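Local atomic coordinates of pyocyanin demethylase (Mycobacterium fortuitum subsp. fortuitum DSM 46621 = ATCC 6841, PDB entry 5K21), a protein that demethylates the phenazine pyocyanin by a tautomerizing reaction, yielding phenazin-1-ol, and thereby inhibits Pseudomonas aeruginosa biofilms. Residues Met39-Asp44 with Gly57-Phe62. Sequence-based numbering, arbitrary orientation.
Sequences MDIFSD and GGACFF. With 6QF (phenazin-1-ol), chain F.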
loop_
_atom_site.group_PDB
_atom_site.type_symbol
_atom_site.label_atom_id
_atom_site.label_comp_id
_atom_site.label_asym_id
_atom_site.label_seq_id
_atom_site.Cartn_x
_atom_site.Cartn_y
_atom_site.Cartn_z
ATOM N N MET B 39 2.187 6.644 -12.121
ATOM C CA MET B 39 2.631 6.422 -10.754
ATOM C C MET B 39 3.879 7.223 -10.459
ATOM O O MET B 39 4.762 7.351 -11.312
ATOM C CB MET B 39 2.882 4.924 -10.584
ATOM C CG MET B 39 3.394 4.452 -9.278
ATOM S SD MET B 39 3.856 2.722 -9.499
ATOM C CE MET B 39 2.512 2.062 -10.437
ATOM N N ASP B 40 3.945 7.754 -9.245
ATOM C CA ASP B 40 5.136 8.421 -8.746
ATOM C C ASP B 40 5.674 7.634 -7.572
ATOM O O ASP B 40 4.913 7.241 -6.683
ATOM C CB ASP B 40 4.841 9.840 -8.285
ATOM C CG ASP B 40 4.415 10.748 -9.402
ATOM O OD1 ASP B 40 4.518 10.368 -10.595
ATOM O OD2 ASP B 40 3.957 11.860 -9.070
ATOM N N ILE B 41 6.989 7.434 -7.556
ATOM C CA ILE B 41 7.679 6.805 -6.440
ATOM C C ILE B 41 8.747 7.791 -5.981
ATOM O O ILE B 41 9.420 8.404 -6.813
ATOM C CB ILE B 41 8.276 5.439 -6.843
ATOM C CG1 ILE B 41 7.126 4.475 -7.207
ATOM C CG2 ILE B 41 9.108 4.852 -5.713
ATOM C CD1 ILE B 41 7.536 3.190 -7.882
ATOM N N PHE B 42 8.843 8.022 -4.674
ATOM C CA PHE B 42 9.662 9.145 -4.229
ATOM C C PHE B 42 10.227 8.920 -2.832
ATOM O O PHE B 42 9.748 8.087 -2.060
ATOM C CB PHE B 42 8.851 10.437 -4.223
ATOM C CG PHE B 42 7.609 10.346 -3.375
ATOM C CD1 PHE B 42 6.444 9.799 -3.885
ATOM C CD2 PHE B 42 7.631 10.748 -2.055
ATOM C CE1 PHE B 42 5.303 9.686 -3.090
ATOM C CE2 PHE B 42 6.518 10.634 -1.270
ATOM C CZ PHE B 42 5.348 10.097 -1.790
ATOM N N SER B 43 11.247 9.718 -2.516
ATOM C CA SER B 43 11.840 9.790 -1.193
ATOM C C SER B 43 12.119 11.252 -0.904
ATOM O O SER B 43 12.316 12.052 -1.826
ATOM C CB SER B 43 13.141 8.970 -1.081
ATOM O OG SER B 43 14.077 9.314 -2.097
ATOM N N ASP B 44 12.139 11.588 0.382
ATOM C CA ASP B 44 12.357 12.953 0.836
ATOM C C ASP B 44 13.306 12.950 2.023
ATOM O O ASP B 44 13.436 11.957 2.742
ATOM C CB ASP B 44 11.054 13.635 1.256
ATOM C CG ASP B 44 9.998 13.612 0.161
ATOM O OD1 ASP B 44 10.040 14.495 -0.715
ATOM O OD2 ASP B 44 9.150 12.696 0.166
ATOM N N GLY B 57 9.653 7.716 2.320
ATOM C CA GLY B 57 9.513 7.032 1.052
ATOM C C GLY B 57 8.052 6.745 0.815
ATOM O O GLY B 57 7.299 6.488 1.756
ATOM N N GLY B 58 7.645 6.802 -0.448
ATOM C CA GLY B 58 6.240 6.631 -0.737
ATOM C C GLY B 58 5.988 6.396 -2.206
ATOM O O GLY B 58 6.900 6.450 -3.043
ATOM N N ALA B 59 4.711 6.156 -2.495
ATOM C CA ALA B 59 4.253 5.878 -3.844
ATOM C C ALA B 59 2.864 6.466 -4.005
ATOM O O ALA B 59 2.050 6.407 -3.077
ATOM C CB ALA B 59 4.245 4.365 -4.110
ATOM N N CYS B 60 2.627 7.073 -5.165
ATOM C CA CYS B 60 1.322 7.602 -5.538
ATOM C C CYS B 60 0.887 6.946 -6.834
ATOM O O CYS B 60 1.691 6.798 -7.757
ATOM C CB CYS B 60 1.358 9.118 -5.717
ATOM S SG CYS B 60 1.585 10.027 -4.158
ATOM N N PHE B 61 -0.375 6.530 -6.871
ATOM C CA PHE B 61 -0.994 5.903 -8.035
ATOM C C PHE B 61 -2.123 6.795 -8.522
ATOM O O PHE B 61 -3.013 7.139 -7.739
ATOM C CB PHE B 61 -1.545 4.525 -7.671
ATOM C CG PHE B 61 -0.565 3.655 -6.946
ATOM C CD1 PHE B 61 -0.451 3.705 -5.566
ATOM C CD2 PHE B 61 0.252 2.796 -7.644
ATOM C CE1 PHE B 61 0.494 2.906 -4.897
ATOM C CE2 PHE B 61 1.183 1.997 -6.994
ATOM C CZ PHE B 61 1.294 2.044 -5.614
ATOM N N PHE B 62 -2.091 7.158 -9.805
ATOM C CA PHE B 62 -3.132 7.986 -10.407
ATOM C C PHE B 62 -4.339 7.096 -10.709
ATOM O O PHE B 62 -4.336 6.305 -11.654
ATOM C CB PHE B 62 -2.572 8.686 -11.644
ATOM C CG PHE B 62 -1.570 9.761 -11.319
ATOM C CD1 PHE B 62 -0.267 9.433 -10.960
ATOM C CD2 PHE B 62 -1.927 11.101 -11.364
ATOM C CE1 PHE B 62 0.660 10.407 -10.641
ATOM C CE2 PHE B 62 -0.996 12.093 -11.052
ATOM C CZ PHE B 62 0.306 11.738 -10.688
HETATM C C4 6QF F . 4.682 13.047 -4.395
HETATM C C5 6QF F . 4.909 12.935 -5.851
HETATM C C6 6QF F . 6.091 13.271 -6.439
HETATM C C10 6QF F . 4.492 13.330 -1.665
HETATM C C13 6QF F . 3.139 13.113 0.372
HETATM C C15 6QF F . 2.170 12.520 -1.726
HETATM C C1 6QF F . 7.178 13.745 -5.634
HETATM C C2 6QF F . 7.027 13.862 -4.305
HETATM C C3 6QF F . 5.793 13.526 -3.601
HETATM N N7 6QF F . 5.670 13.660 -2.262
HETATM N N8 6QF F . 3.500 12.725 -3.803
HETATM C C9 6QF F . 3.388 12.852 -2.444
HETATM C C11 6QF F . 4.289 13.438 -0.228
HETATM C C14 6QF F . 2.041 12.638 -0.401
HETATM O O19 6QF F . 3.870 12.489 -6.583
#
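In this antiparallel beta hairpin, part of the wall of an allene oxide cyclase-like barrel, the ring of Phe-42 is sandwiched: Gly-58 of the neighbouring strand lies under one face, its CA 4.0 Å from the ring centroid in a CH-pi contact, and phenazin-1-ol covers the opposite face, with C3 3.5 Å above the ring plane. A chi1 of 56° sets CG between the backbone N and the carbonyl carbon, folding the ring back over Gly-58, whose lack of a side chain lets the ring come down onto the backbone. At the edge of the Phe-62 ring sits the carboxylate of Asp-40, the two planes turned 72° apart. Phe-61, on the other side of the sheet, takes Met-39 CE at its ring edge, 3.7 Å from CD2, while SD makes an oblique Met-aromatic contact.

Asp-40 with Cys-60 and Phe-42 with Gly-58 are the hydrogen-bonded pairs of the hairpin, the straightest bond running from Cys-60 N to Asp-40 O (N-H...O angle 168°). Asp-40, Phe-42 and Cys-60 face the barrel interior and line the phenazine pocket; Met-39, Ile-41 and Phe-61 point outward, where Met-39 packs on Met-39 of both neighbouring subunits.

Inside, Cys-60 SG, disulfide-bonded to Cys-74, approaches the ligand's N8 at 3.3 Å and lies oblique to the Phe-42 ring. His-93 also hydrogen-bonds the phenazine and meets Phe-62 edge-to-face. From strand 39-48, Asp-40 OD2 accepts the hydrogen bond of the phenazine hydroxyl, O19, at 2.6 Å.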